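Translation initiation factor eIF-2B (Pyrococcus horikoshii, PDB 1VB5) probably promotes the exchange of initiation factor 2-bound GDP for GTP, as the regulatory subunit of archaeal aIF2B. Local coordinates at residues 16-20 with 146-151; 111-117 with 137-143. All coordinates share one frame; numbering follows the deposited sequence.

Contact 1: residues 16-20 with 146-151; sequences ERIKG and DYEGLH
H151 offers its imidazole to two neighbouring residues of the 16-20 loop, an isoleucine for its carbon side and a lysine for its nitrogen tip. H151 CB lies 3.5 Å from I18 CG2. The ring leaves with CG anti to the backbone N (chi1 173°), a turn that carries it out to the loop, where H151 CG comes to 3.4 Å from the same I18 CG2 methyl and H151 CD2 to 3.5 Å from it. At the far end, NE2 accepts a hydrogen bond of 3.1 Å from K19 NZ, which lies almost in the ring plane, while K19 CE passes close by and H151 CE1 has K19 NZ at 4.0 Å. The meeting place is a seam between two parts of the fold: 16-20 links the N-terminal helices 4-14 and 21-38, and 146-151 runs into helix 148-158 of the Rossmann-like alpha/beta part. The loop is braced from within by E16, whose OE2 accepts hydrogen bonds from the backbone N of both I18 and K19, which reach it from opposite faces of the carboxylate plane. I18 CD1 rests 3.9 Å from D146 O. R17 and D146 meet more loosely: R17 CD is 3.8 Å from D146 OD1, but R17 NH1 stays 4.5 Å from OD1, beyond a salt bridge, and the oxygen lies well out of the guanidinium plane: probably only a general attraction of charges.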
ATOM      1  N   GLU B  16      17.259 -14.213  -2.592  1.00 40.26           N
ATOM      2  CA  GLU B  16      17.241 -13.004  -3.410  1.00 42.73           C
ATOM      3  C   GLU B  16      15.890 -12.314  -3.221  1.00 46.57           C
ATOM      4  O   GLU B  16      14.853 -12.980  -3.216  1.00 48.38           O
ATOM      5  CB  GLU B  16      17.425 -13.362  -4.887  1.00 39.84           C
ATOM      6  CG  GLU B  16      17.245 -12.197  -5.851  1.00 38.29           C
ATOM      7  CD  GLU B  16      18.286 -11.107  -5.664  1.00 45.99           C
ATOM      8  OE1 GLU B  16      19.494 -11.423  -5.679  1.00 52.80           O
ATOM      9  OE2 GLU B  16      17.898  -9.930  -5.509  1.00 44.71           O
ATOM     10  N   ARG B  17      15.894 -10.992  -3.065  1.00 41.45           N
ATOM     11  CA  ARG B  17      14.638 -10.265  -2.891  1.00 42.76           C
ATOM     12  C   ARG B  17      14.512  -8.962  -3.661  1.00 39.33           C
ATOM     13  O   ARG B  17      13.452  -8.340  -3.655  1.00 43.30           O
ATOM     14  CB  ARG B  17      14.362 -10.016  -1.408  1.00 43.03           C
ATOM     15  CG  ARG B  17      15.581  -9.790  -0.551  1.00 43.37           C
ATOM     16  CD  ARG B  17      15.327 -10.428   0.795  1.00 49.81           C
ATOM     17  NE  ARG B  17      14.972 -11.834   0.621  1.00 59.62           N
ATOM     18  CZ  ARG B  17      14.456 -12.608   1.569  1.00 65.11           C
ATOM     19  NH1 ARG B  17      14.223 -12.117   2.782  1.00 71.60           N
ATOM     20  NH2 ARG B  17      14.181 -13.879   1.304  1.00 62.22           N
ATOM     21  N   ILE B  18      15.584  -8.545  -4.323  1.00 42.37           N
ATOM     22  CA  ILE B  18      15.540  -7.320  -5.110  1.00 44.22           C
ATOM     23  C   ILE B  18      15.245  -7.679  -6.566  1.00 46.69           C
ATOM     24  O   ILE B  18      14.175  -7.355  -7.089  1.00 44.53           O
ATOM     25  CB  ILE B  18      16.873  -6.545  -5.029  1.00 46.09           C
ATOM     26  CG1 ILE B  18      17.171  -6.175  -3.572  1.00 41.06           C
ATOM     27  CG2 ILE B  18      16.794  -5.291  -5.889  1.00 45.28           C
ATOM     28  CD1 ILE B  18      16.073  -5.368  -2.893  1.00 29.92           C
ATOM     29  N   LYS B  19      16.189  -8.354  -7.218  1.00 44.53           N
ATOM     30  CA  LYS B  19      15.993  -8.769  -8.604  1.00 47.96           C
ATOM     31  C   LYS B  19      14.799  -9.722  -8.649  1.00 50.51           C
ATOM     32  O   LYS B  19      14.607 -10.530  -7.736  1.00 54.71           O
ATOM     33  CB  LYS B  19      17.253  -9.459  -9.130  1.00 47.24           C
ATOM     34  CG  LYS B  19      18.418  -8.511  -9.379  1.00 51.46           C
ATOM     35  CD  LYS B  19      18.080  -7.506 -10.476  1.00 56.49           C
ATOM     36  CE  LYS B  19      19.252  -6.574 -10.777  1.00 61.76           C
ATOM     37  NZ  LYS B  19      18.932  -5.575 -11.846  1.00 52.81           N
ATOM     38  N   GLY B  20      13.998  -9.630  -9.707  1.00 46.15           N
ATOM     39  CA  GLY B  20      12.820 -10.474  -9.807  1.00 49.72           C
ATOM     40  C   GLY B  20      12.889 -11.707 -10.688  1.00 50.07           C
ATOM     41  O   GLY B  20      13.937 -12.338 -10.822  1.00 53.20           O
ATOM     42  N   ASP B 146      10.813  -5.145   1.370  1.00 24.10           N
ATOM     43  CA  ASP B 146      12.219  -5.181   0.956  1.00 26.94           C
ATOM     44  C   ASP B 146      12.676  -3.966   0.162  1.00 21.83           C
ATOM     45  O   ASP B 146      13.860  -3.812  -0.121  1.00 19.92           O
ATOM     46  CB  ASP B 146      12.486  -6.448   0.147  1.00 32.58           C
ATOM     47  CG  ASP B 146      12.193  -7.702   0.938  1.00 35.41           C
ATOM     48  OD1 ASP B 146      12.838  -7.889   1.993  1.00 34.50           O
ATOM     49  OD2 ASP B 146      11.316  -8.489   0.513  1.00 36.12           O
ATOM     50  N   TYR B 147      11.727  -3.117  -0.208  1.00 19.59           N
ATOM     51  CA  TYR B 147      12.027  -1.896  -0.943  1.00 20.03           C
ATOM     52  C   TYR B 147      12.783  -2.086  -2.259  1.00 19.98           C
ATOM     53  O   TYR B 147      13.715  -1.343  -2.556  1.00 19.82           O
ATOM     54  CB  TYR B 147      12.795  -0.931  -0.033  1.00 21.36           C
ATOM     55  CG  TYR B 147      12.043  -0.580   1.235  1.00 30.51           C
ATOM     56  CD1 TYR B 147      12.628  -0.754   2.487  1.00 33.86           C
ATOM     57  CD2 TYR B 147      10.732  -0.107   1.181  1.00 32.81           C
ATOM     58  CE1 TYR B 147      11.924  -0.471   3.654  1.00 35.39           C
ATOM     59  CE2 TYR B 147      10.020   0.179   2.337  1.00 27.42           C
ATOM     60  CZ  TYR B 147      10.620  -0.004   3.570  1.00 37.60           C
ATOM     61  OH  TYR B 147       9.917   0.282   4.719  1.00 38.84           O
ATOM     62  N   GLU B 148      12.373  -3.069  -3.055  1.00 22.95           N
ATOM     63  CA  GLU B 148      13.021  -3.302  -4.341  1.00 21.37           C
ATOM     64  C   GLU B 148      12.724  -2.098  -5.240  1.00 22.27           C
ATOM     65  O   GLU B 148      13.385  -1.883  -6.259  1.00 20.61           O
ATOM     66  CB  GLU B 148      12.490  -4.588  -4.990  1.00 21.76           C
ATOM     67  CG  GLU B 148      10.999  -4.557  -5.320  1.00 21.62           C
ATOM     68  CD  GLU B 148      10.114  -5.087  -4.190  1.00 31.54           C
ATOM     69  OE1 GLU B 148      10.548  -5.089  -3.011  1.00 23.71           O
ATOM     70  OE2 GLU B 148       8.970  -5.495  -4.491  1.00 22.88           O
ATOM     71  N   GLY B 149      11.726  -1.308  -4.853  1.00 20.83           N
ATOM     72  CA  GLY B 149      11.368  -0.139  -5.636  1.00 13.74           C
ATOM     73  C   GLY B 149      12.490   0.885  -5.652  1.00 23.17           C
ATOM     74  O   GLY B 149      12.648   1.635  -6.618  1.00 17.00           O
ATOM     75  N   LEU B 150      13.271   0.924  -4.578  1.00 18.57           N
ATOM     76  CA  LEU B 150      14.372   1.869  -4.505  1.00 23.70           C
ATOM     77  C   LEU B 150      15.451   1.422  -5.479  1.00 24.73           C
ATOM     78  O   LEU B 150      16.206   2.241  -5.989  1.00 26.65           O
ATOM     79  CB  LEU B 150      14.920   1.962  -3.075  1.00 19.09           C
ATOM     80  CG  LEU B 150      13.921   2.559  -2.074  1.00 23.13           C
ATOM     81  CD1 LEU B 150      14.519   2.555  -0.667  1.00 28.74           C
ATOM     82  CD2 LEU B 150      13.565   3.984  -2.501  1.00 24.10           C
ATOM     83  N   HIS B 151      15.522   0.121  -5.740  1.00 21.40           N
ATOM     84  CA  HIS B 151      16.496  -0.375  -6.701  1.00 19.85           C
ATOM     85  C   HIS B 151      16.111   0.191  -8.079  1.00 20.02           C
ATOM     86  O   HIS B 151      16.971   0.590  -8.857  1.00 21.37           O
ATOM     87  CB  HIS B 151      16.486  -1.904  -6.734  1.00 21.54           C
ATOM     88  CG  HIS B 151      17.334  -2.489  -7.822  1.00 27.50           C
ATOM     89  ND1 HIS B 151      18.647  -2.122  -8.022  1.00 29.20           N
ATOM     90  CD2 HIS B 151      17.053  -3.411  -8.773  1.00 28.35           C
ATOM     91  CE1 HIS B 151      19.137  -2.790  -9.051  1.00 32.33           C
ATOM     92  NE2 HIS B 151      18.190  -3.579  -9.525  1.00 33.38           N
TER

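Contact 2: residues 111-117 with 137-143; sequences DVIITHS and KVILTES
I139 lies against V112 and I114 of the neighbouring strand, on one face of the sheet. Its CD1 presses to 3.4 Å from V112 CG1, tighter than usual for carbons, while its CB stands 4.0 Å from I114 CG1; it crosses both partners at a slant, and F174 of helix 171-175 packs on I114 and I139. On the other face, T115 and L140 lie alongside each other, T115 CG2 3.8 Å from L140 CB, and L152 of helix 148-158 packs on both. These parallel strands belong to a beta-alpha-beta unit of the Rossmann-like sheet, joined through helix 120-131, and I139 hydrogen-bonds to strand 111-115, its N 2.7 Å from I113 O and its O accepting from T115 N. Toward the C-terminal end of the pair the chemistry turns polar. With CG of H116 anti to its backbone N (chi1 175°) and the ring turned about chi2, ND1 and T141 OG1 form a hydrogen bond of 2.7 Å, the hydroxyl near the ring plane; T141 OG1 is hydrogen-bonded to S143 OG as well. Replacing H116 with a leucine would probably leave T141 OG1 and the A198 carbonyl, hydrogen-bonded by NE2, each short of a partner.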
ATOM      1  N   ASP B 111       3.854  11.494 -21.124  1.00 23.31           N
ATOM      2  CA  ASP B 111       3.302  10.507 -20.196  1.00 24.90           C
ATOM      3  C   ASP B 111       3.874  10.623 -18.786  1.00 24.83           C
ATOM      4  O   ASP B 111       5.000  11.080 -18.582  1.00 25.69           O
ATOM      5  CB  ASP B 111       3.600   9.077 -20.670  1.00 24.32           C
ATOM      6  CG  ASP B 111       2.450   8.441 -21.439  1.00 23.37           C
ATOM      7  OD1 ASP B 111       1.271   8.781 -21.195  1.00 25.70           O
ATOM      8  OD2 ASP B 111       2.738   7.561 -22.276  1.00 27.25           O
ATOM      9  N   VAL B 112       3.073  10.203 -17.815  1.00 23.31           N
ATOM     10  CA  VAL B 112       3.499  10.139 -16.428  1.00 17.56           C
ATOM     11  C   VAL B 112       3.193   8.678 -16.124  1.00 19.26           C
ATOM     12  O   VAL B 112       2.034   8.289 -16.001  1.00 20.51           O
ATOM     13  CB  VAL B 112       2.685  11.053 -15.507  1.00 19.32           C
ATOM     14  CG1 VAL B 112       3.055  10.766 -14.048  1.00 19.99           C
ATOM     15  CG2 VAL B 112       2.984  12.521 -15.837  1.00 17.52           C
ATOM     16  N   ILE B 113       4.202   7.877 -16.157  1.00 15.51           N
ATOM     17  CA  ILE B 113       4.083   6.439 -15.938  1.00 16.12           C
ATOM     18  C   ILE B 113       4.176   6.045 -14.466  1.00 19.60           C
ATOM     19  O   ILE B 113       5.120   6.421 -13.777  1.00 22.37           O
ATOM     20  CB  ILE B 113       5.194   5.682 -16.701  1.00 16.92           C
ATOM     21  CG1 ILE B 113       5.209   6.115 -18.170  1.00 14.95           C
ATOM     22  CG2 ILE B 113       4.978   4.177 -16.590  1.00 14.03           C
ATOM     23  CD1 ILE B 113       6.447   5.641 -18.932  1.00 17.67           C
ATOM     24  N   ILE B 114       3.196   5.293 -13.982  1.00 16.41           N
ATOM     25  CA  ILE B 114       3.228   4.847 -12.598  1.00 15.48           C
ATOM     26  C   ILE B 114       3.453   3.347 -12.623  1.00 17.40           C
ATOM     27  O   ILE B 114       2.912   2.641 -13.483  1.00 17.03           O
ATOM     28  CB  ILE B 114       1.911   5.174 -11.843  1.00 17.98           C
ATOM     29  CG1 ILE B 114       2.062   4.810 -10.365  1.00 21.32           C
ATOM     30  CG2 ILE B 114       0.748   4.410 -12.450  1.00 19.45           C
ATOM     31  CD1 ILE B 114       0.982   5.405  -9.467  1.00 22.86           C
ATOM     32  N   THR B 115       4.270   2.861 -11.696  1.00 15.75           N
ATOM     33  CA  THR B 115       4.569   1.442 -11.631  1.00 18.82           C
ATOM     34  C   THR B 115       4.718   1.030 -10.173  1.00 21.28           C
ATOM     35  O   THR B 115       4.699   1.878  -9.278  1.00 20.80           O
ATOM     36  CB  THR B 115       5.872   1.107 -12.425  1.00 22.57           C
ATOM     37  OG1 THR B 115       6.022  -0.317 -12.527  1.00 18.97           O
ATOM     38  CG2 THR B 115       7.096   1.704 -11.739  1.00 13.94           C
ATOM     39  N   HIS B 116       4.872  -0.270  -9.942  1.00 17.91           N
ATOM     40  CA  HIS B 116       4.987  -0.814  -8.591  1.00 16.92           C
ATOM     41  C   HIS B 116       6.041  -1.917  -8.595  1.00 20.74           C
ATOM     42  O   HIS B 116       6.184  -2.637  -9.580  1.00 23.87           O
ATOM     43  CB  HIS B 116       3.613  -1.359  -8.154  1.00 15.63           C
ATOM     44  CG  HIS B 116       3.614  -2.064  -6.832  1.00 19.93           C
ATOM     45  ND1 HIS B 116       4.071  -1.478  -5.672  1.00 19.19           N
ATOM     46  CD2 HIS B 116       3.195  -3.305  -6.486  1.00 17.74           C
ATOM     47  CE1 HIS B 116       3.936  -2.328  -4.669  1.00 18.33           C
ATOM     48  NE2 HIS B 116       3.406  -3.443  -5.135  1.00 19.75           N
ATOM     49  N   SER B 117       6.789  -2.021  -7.500  1.00 17.16           N
ATOM     50  CA  SER B 117       7.843  -3.019  -7.352  1.00 16.66           C
ATOM     51  C   SER B 117       8.944  -2.863  -8.413  1.00 20.35           C
ATOM     52  O   SER B 117       9.059  -1.815  -9.048  1.00 18.79           O
ATOM     53  CB  SER B 117       7.241  -4.422  -7.421  1.00 18.98           C
ATOM     54  OG  SER B 117       8.193  -5.398  -7.045  1.00 16.68           O
ATOM     55  N   LYS B 137       7.762  11.140 -17.224  1.00 24.50           N
ATOM     56  CA  LYS B 137       8.174  11.086 -15.829  1.00 26.06           C
ATOM     57  C   LYS B 137       7.641   9.777 -15.269  1.00 22.66           C
ATOM     58  O   LYS B 137       6.647   9.240 -15.763  1.00 24.11           O
ATOM     59  CB  LYS B 137       7.577  12.255 -15.036  1.00 33.21           C
ATOM     60  CG  LYS B 137       7.933  13.633 -15.573  1.00 49.70           C
ATOM     61  CD  LYS B 137       7.187  14.732 -14.821  1.00 55.07           C
ATOM     62  CE  LYS B 137       7.375  16.090 -15.493  1.00 60.58           C
ATOM     63  NZ  LYS B 137       6.592  17.170 -14.816  1.00 60.49           N
ATOM     64  N   VAL B 138       8.291   9.269 -14.233  1.00 16.76           N
ATOM     65  CA  VAL B 138       7.868   8.022 -13.631  1.00 18.15           C
ATOM     66  C   VAL B 138       7.538   8.161 -12.147  1.00 24.38           C
ATOM     67  O   VAL B 138       8.231   8.847 -11.401  1.00 21.75           O
ATOM     68  CB  VAL B 138       8.956   6.939 -13.783  1.00 16.37           C
ATOM     69  CG1 VAL B 138       8.478   5.627 -13.172  1.00 15.40           C
ATOM     70  CG2 VAL B 138       9.299   6.753 -15.253  1.00 16.53           C
ATOM     71  N   ILE B 139       6.455   7.513 -11.736  1.00 21.36           N
ATOM     72  CA  ILE B 139       6.048   7.502 -10.341  1.00 18.12           C
ATOM     73  C   ILE B 139       6.177   6.038  -9.971  1.00 19.80           C
ATOM     74  O   ILE B 139       5.620   5.172 -10.647  1.00 23.31           O
ATOM     75  CB  ILE B 139       4.581   7.968 -10.156  1.00 17.58           C
ATOM     76  CG1 ILE B 139       4.425   9.404 -10.663  1.00 20.88           C
ATOM     77  CG2 ILE B 139       4.196   7.886  -8.686  1.00 12.21           C
ATOM     78  CD1 ILE B 139       2.988   9.891 -10.745  1.00 23.50           C
ATOM     79  N   LEU B 140       6.933   5.752  -8.918  1.00 22.51           N
ATOM     80  CA  LEU B 140       7.128   4.374  -8.496  1.00 15.38           C
ATOM     81  C   LEU B 140       7.052   4.240  -6.983  1.00 16.97           C
ATOM     82  O   LEU B 140       7.305   5.194  -6.255  1.00 16.42           O
ATOM     83  CB  LEU B 140       8.479   3.879  -9.000  1.00 17.82           C
ATOM     84  CG  LEU B 140       9.679   4.667  -8.482  1.00 17.65           C
ATOM     85  CD1 LEU B 140      10.348   3.884  -7.363  1.00 15.21           C
ATOM     86  CD2 LEU B 140      10.653   4.914  -9.618  1.00 17.54           C
ATOM     87  N   THR B 141       6.711   3.045  -6.517  1.00 18.13           N
ATOM     88  CA  THR B 141       6.585   2.789  -5.091  1.00 18.63           C
ATOM     89  C   THR B 141       7.871   2.208  -4.532  1.00 20.70           C
ATOM     90  O   THR B 141       8.613   1.537  -5.246  1.00 19.19           O
ATOM     91  CB  THR B 141       5.457   1.780  -4.800  1.00 14.60           C
ATOM     92  OG1 THR B 141       5.810   0.503  -5.351  1.00 22.22           O
ATOM     93  CG2 THR B 141       4.161   2.242  -5.413  1.00 13.12           C
ATOM     94  N   GLU B 142       8.127   2.464  -3.250  1.00 21.19           N
ATOM     95  CA  GLU B 142       9.318   1.940  -2.597  1.00 22.91           C
ATOM     96  C   GLU B 142       9.192   0.416  -2.502  1.00 22.66           C
ATOM     97  O   GLU B 142      10.199  -0.297  -2.513  1.00 20.72           O
ATOM     98  CB  GLU B 142       9.473   2.557  -1.205  1.00 19.95           C
ATOM     99  CG  GLU B 142       8.331   2.266  -0.256  1.00 32.86           C
ATOM    100  CD  GLU B 142       8.394   3.119   1.011  1.00 37.14           C
ATOM    101  OE1 GLU B 142       7.527   2.941   1.899  1.00 35.34           O
ATOM    102  OE2 GLU B 142       9.307   3.966   1.118  1.00 32.51           O
ATOM    103  N   SER B 143       7.947  -0.059  -2.400  1.00 19.33           N
ATOM    104  CA  SER B 143       7.611  -1.487  -2.342  1.00 22.92           C
ATOM    105  C   SER B 143       8.005  -2.243  -1.076  1.00 27.49           C
ATOM    106  O   SER B 143       9.009  -2.965  -1.060  1.00 26.09           O
ATOM    107  CB  SER B 143       8.210  -2.223  -3.548  1.00 20.60           C
ATOM    108  OG  SER B 143       7.883  -1.568  -4.760  1.00 28.61           O
TER
HETATM  109  O   HOH W   1       8.154   0.688  -7.959  1.00 19.02           O

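In the fold
Contact 2 is largely buried: its strands are joined by parallel backbone hydrogen bonds, with helices 148-158 and 171-175 packing on its side chains. Contact 1 is a surface contact, with mostly partly exposed residues, where a loop meets a helix start through side chains, one hydrogen bond and a looser charge pair; chemistry thus follows position. They hold successive elements, since strand 136-141 leads into helix 148-158, and contact 2 is nested inside the chain loop that contact 1 closes. At their junction E148 OE2 probably forms a hydrogen bond with S117 OG (2.7 Å) and a salt bridge to K197. Both approach the second subunit: its R241 meets Y147 through a cation-pi contact and E142 through a salt bridge.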